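Side-chain contacts in coenzyme A transferase (Yersinia pestis, PDB 3QLI), which probably transfers coenzyme A from an acyl-CoA to a carboxylic acid such as acetate: residues 338-341 with 347-350; 408-413 with 418-423. All coordinates share one frame; numbering follows the deposited sequence.

Both contacts join the arms of short antiparallel hairpins, and both lie within the C-terminal domain of the acetyl-CoA hydrolase/transferase fold. They follow one another in series: contact 1 closes at Glu350 before contact 2 opens at Asp408. Their centres are about 14 Å apart. Contact 1 belongs to a small three-stranded sheet and carries two residues of the coenzyme A sites, whereas contact 2 forms the edge of the six-stranded mixed sheet and reaches the second subunit. The two hairpins touch where Ile341 CD1 packs on Ile412 CG2 at 3.9 Å, with Cys347 SG near Thr409 OG1, so the hairpin carrying coenzyme A site residues adjoins the one that reaches the second subunit.

Contact 1. Residues 338-341 with 347-350; sequences TLQI and CNSE
Asn348 O is the hub between residues 338-341 and 347-350, gripped by three donors. Gln340 N lies in its carbonyl plane, Leu339 N is tilted from it, and Thr338 OG1 sits above the plane, 2.8 Å from Asn348 O, with a C=O...O angle of 99°. The threonine hydroxyl gets there because OG1 stands anti to its own backbone N (chi1 -173°). Water 1 also joins Thr338 OG1 to Ser349 OG. In return, Asn348 N donates to Gln340 O.

The side chains of Gln340 and Asn348 run side by side on one face of the sheet. Asn348 ND2 donates almost straight to Gln340 OE1 at 3.0 Å; the acceptor is in the plane of the Asn348 amide, although the two amides are turned 59° apart. Asn348 OD1 accepts from Glu350 N at 3.0 Å, the donor lying above the carbonyl plane, and from Gln356 NE2, which together fix the amide's rotation. On the opposite face Cys347 SG touches Ile341 CG1 at 4.0 Å. Leu339 CD1 lies 3.4 Å from Ser349 O.

Farther out, Arg393 binds Leu339 O, and the backbone N atoms of Tyr357 and Met352 donate to Glu350 OE1 and OE2. Leu339 and Gln340 facing Asn348 make a classic beta bulge, and Asn348 also begins an Asx turn, in a hairpin whose Leu339 and Glu350 belong to observed coenzyme A sites.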
loop_
_atom_site.group_PDB
_atom_site.type_symbol
_atom_site.label_atom_id
_atom_site.label_comp_id
_atom_site.label_asym_id
_atom_site.label_seq_id
_atom_site.Cartn_x
_atom_site.Cartn_y
_atom_site.Cartn_z
ATOM N N THR A 338 -0.996 14.218 -10.562
ATOM C CA THR A 338 0.104 14.360 -9.620
ATOM C C THR A 338 0.827 15.682 -9.863
ATOM O O THR A 338 0.537 16.378 -10.834
ATOM C CB THR A 338 1.076 13.179 -9.730
ATOM O OG1 THR A 338 2.045 13.265 -8.683
ATOM C CG2 THR A 338 1.785 13.196 -11.091
ATOM N N LEU A 339 1.748 16.046 -8.975
ATOM C CA LEU A 339 2.518 17.279 -9.157
ATOM C C LEU A 339 3.875 16.991 -9.798
ATOM O O LEU A 339 4.373 17.769 -10.608
ATOM C CB LEU A 339 2.710 18.006 -7.816
ATOM C CG LEU A 339 1.414 18.549 -7.208
ATOM C CD1 LEU A 339 1.705 19.335 -5.934
ATOM C CD2 LEU A 339 0.678 19.427 -8.217
ATOM N N GLN A 340 4.472 15.868 -9.424
ATOM C CA GLN A 340 5.785 15.498 -9.948
ATOM C C GLN A 340 5.881 14.002 -10.174
ATOM O O GLN A 340 5.250 13.212 -9.464
ATOM C CB GLN A 340 6.889 15.878 -8.959
ATOM C CG GLN A 340 6.871 17.300 -8.469
ATOM C CD GLN A 340 7.921 17.508 -7.403
ATOM O OE1 GLN A 340 7.958 16.784 -6.407
ATOM N NE2 GLN A 340 8.810 18.466 -7.625
ATOM N N ILE A 341 6.697 13.616 -11.152
ATOM C CA ILE A 341 7.045 12.222 -11.364
ATOM C C ILE A 341 8.561 12.144 -11.453
ATOM O O ILE A 341 9.180 12.936 -12.166
ATOM C CB ILE A 341 6.448 11.682 -12.688
ATOM C CG1 ILE A 341 4.923 11.850 -12.707
ATOM C CG2 ILE A 341 6.822 10.220 -12.877
ATOM C CD1 ILE A 341 4.282 11.348 -14.013
ATOM N N CYS A 347 5.596 8.988 -7.781
ATOM C CA CYS A 347 4.847 10.232 -7.996
ATOM C C CYS A 347 4.630 10.984 -6.690
ATOM O O CYS A 347 4.502 10.372 -5.620
ATOM C CB CYS A 347 3.489 9.929 -8.644
ATOM S SG CYS A 347 3.688 8.936 -10.180
ATOM N N ASN A 348 4.575 12.309 -6.790
ATOM C CA ASN A 348 4.374 13.166 -5.622
ATOM C C ASN A 348 3.255 14.168 -5.851
ATOM O O ASN A 348 3.281 14.922 -6.826
ATOM C CB ASN A 348 5.656 13.925 -5.290
ATOM C CG ASN A 348 5.480 14.867 -4.115
ATOM O OD1 ASN A 348 4.754 14.564 -3.168
ATOM N ND2 ASN A 348 6.137 16.020 -4.174
ATOM N N SER A 349 2.278 14.182 -4.948
ATOM C CA SER A 349 1.161 15.113 -5.043
ATOM C C SER A 349 1.216 16.179 -3.948
ATOM O O SER A 349 0.337 17.026 -3.861
ATOM C CB SER A 349 -0.169 14.360 -4.936
ATOM O OG SER A 349 -0.409 13.576 -6.086
ATOM N N GLU A 350 2.244 16.136 -3.108
ATOM C CA GLU A 350 2.317 17.063 -1.985
ATOM C C GLU A 350 2.853 18.427 -2.409
ATOM O O GLU A 350 3.942 18.513 -2.962
ATOM C CB GLU A 350 3.190 16.480 -0.875
ATOM C CG GLU A 350 3.408 17.436 0.282
ATOM C CD GLU A 350 2.101 17.880 0.913
ATOM O OE1 GLU A 350 1.295 17.000 1.305
ATOM O OE2 GLU A 350 1.873 19.109 0.998
HETATM O O HOH W 1 1.065 11.289 -6.788
#

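Contact 2. Residues 408-413 with 418-423; sequences DTHYIV and AVNLKG
From His410 with Leu421 to Val413 with Ala418, the two backbones run antiparallel, the axes of strands 411-413 and 418-420 being 4.7 Å apart at an angle of 165°. Ile412 and Val419 exchange two backbone hydrogen bonds, and Leu421 N meets His410 O at 2.7 Å, nearly head-on to the carbonyl.

Asn420 CB lies over one face of the Tyr411 ring, 3.8 Å from its centroid, in a CH-pi contact. With CG anti to the backbone N (chi1 175°), Asn420 OD1 reaches the edge of the His410 ring, 3.2 Å from His410 CD2, and closes an Asx turn by accepting from Lys422 N. Water 4 bridges Asn420 ND2 and His410 NE2, while His410 ND1 is hydrogen-bonded to Ser378 N. On the other face Ile412 CG1 packs on Val419 CB at 4.0 Å. Beyond the strand ends, Thr409 CG2 meets Leu421 CD1 at 3.5 Å. Lys422 bends at chi2 to lay its CE 3.5 Å from Thr409 O; its NZ binds Ile407 O and Gln130 of the second subunit.

Strand 377-381 flanks 411-414 within the mixed sheet, helix 426-434 covers Ile412 and Leu421, and helix 220-230 meets Val413 and Ala418 on the opposite face.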
loop_
_atom_site.group_PDB
_atom_site.type_symbol
_atom_site.label_atom_id
_atom_site.label_comp_id
_atom_site.label_asym_id
_atom_site.label_seq_id
_atom_site.Cartn_x
_atom_site.Cartn_y
_atom_site.Cartn_z
ATOM N N ASP A 408 4.322 0.722 -7.132
ATOM C CA ASP A 408 2.887 0.688 -7.408
ATOM C C ASP A 408 2.433 1.392 -8.682
ATOM O O ASP A 408 1.338 1.133 -9.178
ATOM C CB ASP A 408 2.112 1.273 -6.225
ATOM C CG ASP A 408 2.199 0.408 -4.989
ATOM O OD1 ASP A 408 1.918 -0.803 -5.089
ATOM O OD2 ASP A 408 2.547 0.941 -3.919
ATOM N N THR A 409 3.264 2.274 -9.222
ATOM C CA THR A 409 2.867 3.012 -10.412
ATOM C C THR A 409 2.618 2.076 -11.586
ATOM O O THR A 409 3.361 1.126 -11.811
ATOM C CB THR A 409 3.903 4.083 -10.797
ATOM O OG1 THR A 409 4.204 4.888 -9.651
ATOM C CG2 THR A 409 3.355 4.974 -11.899
ATOM N N HIS A 410 1.553 2.355 -12.327
ATOM C CA HIS A 410 1.185 1.543 -13.472
ATOM C C HIS A 410 1.431 2.315 -14.758
ATOM O O HIS A 410 2.420 2.095 -15.449
ATOM C CB HIS A 410 -0.292 1.158 -13.378
ATOM C CG HIS A 410 -0.727 0.155 -14.398
ATOM N ND1 HIS A 410 -2.054 -0.111 -14.661
ATOM C CD2 HIS A 410 -0.013 -0.650 -15.220
ATOM C CE1 HIS A 410 -2.138 -1.036 -15.599
ATOM N NE2 HIS A 410 -0.914 -1.379 -15.957
ATOM N N TYR A 411 0.528 3.239 -15.052
ATOM C CA TYR A 411 0.621 4.051 -16.251
ATOM C C TYR A 411 0.801 5.514 -15.905
ATOM O O TYR A 411 0.042 6.058 -15.104
ATOM C CB TYR A 411 -0.688 3.959 -17.040
ATOM C CG TYR A 411 -0.761 2.882 -18.094
ATOM C CD1 TYR A 411 -0.249 3.091 -19.366
ATOM C CD2 TYR A 411 -1.373 1.669 -17.826
ATOM C CE1 TYR A 411 -0.326 2.110 -20.335
ATOM C CE2 TYR A 411 -1.454 0.683 -18.785
ATOM C CZ TYR A 411 -0.931 0.908 -20.038
ATOM O OH TYR A 411 -1.013 -0.076 -20.993
ATOM N N ILE A 412 1.785 6.165 -16.514
ATOM C CA ILE A 412 1.918 7.605 -16.324
ATOM C C ILE A 412 1.664 8.283 -17.662
ATOM O O ILE A 412 1.895 7.686 -18.710
ATOM C CB ILE A 412 3.299 7.997 -15.806
ATOM C CG1 ILE A 412 4.401 7.428 -16.706
ATOM C CG2 ILE A 412 3.455 7.534 -14.339
ATOM C CD1 ILE A 412 5.799 7.984 -16.390
ATOM N N VAL A 413 1.176 9.518 -17.614
ATOM C CA VAL A 413 0.820 10.255 -18.827
ATOM C C VAL A 413 1.203 11.715 -18.692
ATOM O O VAL A 413 0.969 12.323 -17.650
ATOM C CB VAL A 413 -0.691 10.195 -19.094
ATOM C CG1 VAL A 413 -1.092 11.201 -20.206
ATOM C CG2 VAL A 413 -1.111 8.760 -19.451
ATOM N N ALA A 418 2.287 8.209 -23.053
ATOM C CA ALA A 418 1.985 7.362 -21.905
ATOM C C ALA A 418 3.027 6.256 -21.768
ATOM O O ALA A 418 3.577 5.782 -22.762
ATOM C CB ALA A 418 0.602 6.746 -22.065
ATOM N N VAL A 419 3.288 5.832 -20.538
ATOM C CA VAL A 419 4.204 4.714 -20.321
ATOM C C VAL A 419 3.625 3.804 -19.251
ATOM O O VAL A 419 3.195 4.280 -18.210
ATOM C CB VAL A 419 5.595 5.204 -19.861
ATOM C CG1 VAL A 419 6.514 4.010 -19.524
ATOM C CG2 VAL A 419 6.232 6.085 -20.933
ATOM N N ASN A 420 3.631 2.504 -19.520
ATOM C CA ASN A 420 3.290 1.485 -18.531
ATOM C C ASN A 420 4.587 1.006 -17.879
ATOM O O ASN A 420 5.436 0.403 -18.541
ATOM C CB ASN A 420 2.565 0.330 -19.229
ATOM C CG ASN A 420 2.264 -0.843 -18.304
ATOM O OD1 ASN A 420 2.600 -0.841 -17.116
ATOM N ND2 ASN A 420 1.629 -1.863 -18.861
ATOM N N LEU A 421 4.756 1.308 -16.596
ATOM C CA LEU A 421 6.013 1.037 -15.893
ATOM C C LEU A 421 6.169 -0.401 -15.359
ATOM O O LEU A 421 7.271 -0.807 -14.984
ATOM C CB LEU A 421 6.187 2.035 -14.742
ATOM C CG LEU A 421 6.189 3.524 -15.098
ATOM C CD1 LEU A 421 6.226 4.361 -13.841
ATOM C CD2 LEU A 421 7.397 3.834 -15.969
ATOM N N LYS A 422 5.081 -1.160 -15.304
ATOM C CA LYS A 422 5.118 -2.484 -14.669
ATOM C C LYS A 422 6.051 -3.475 -15.365
ATOM O O LYS A 422 5.954 -3.697 -16.574
ATOM C CB LYS A 422 3.715 -3.079 -14.552
ATOM C CG LYS A 422 2.791 -2.335 -13.574
ATOM C CD LYS A 422 3.179 -2.634 -12.127
ATOM C CE LYS A 422 2.169 -2.060 -11.169
ATOM N NZ LYS A 422 2.619 -2.297 -9.757
ATOM N N GLY A 423 6.960 -4.067 -14.598
ATOM C CA GLY A 423 7.861 -5.081 -15.126
ATOM C C GLY A 423 9.137 -4.538 -15.752
ATOM O O GLY A 423 10.017 -5.313 -16.128
HETATM O O HOH W 2 0.764 -2.238 -7.811
HETATM O O HOH W 3 5.171 -0.150 -10.583
HETATM O O HOH W 4 -0.357 -3.803 -17.558
#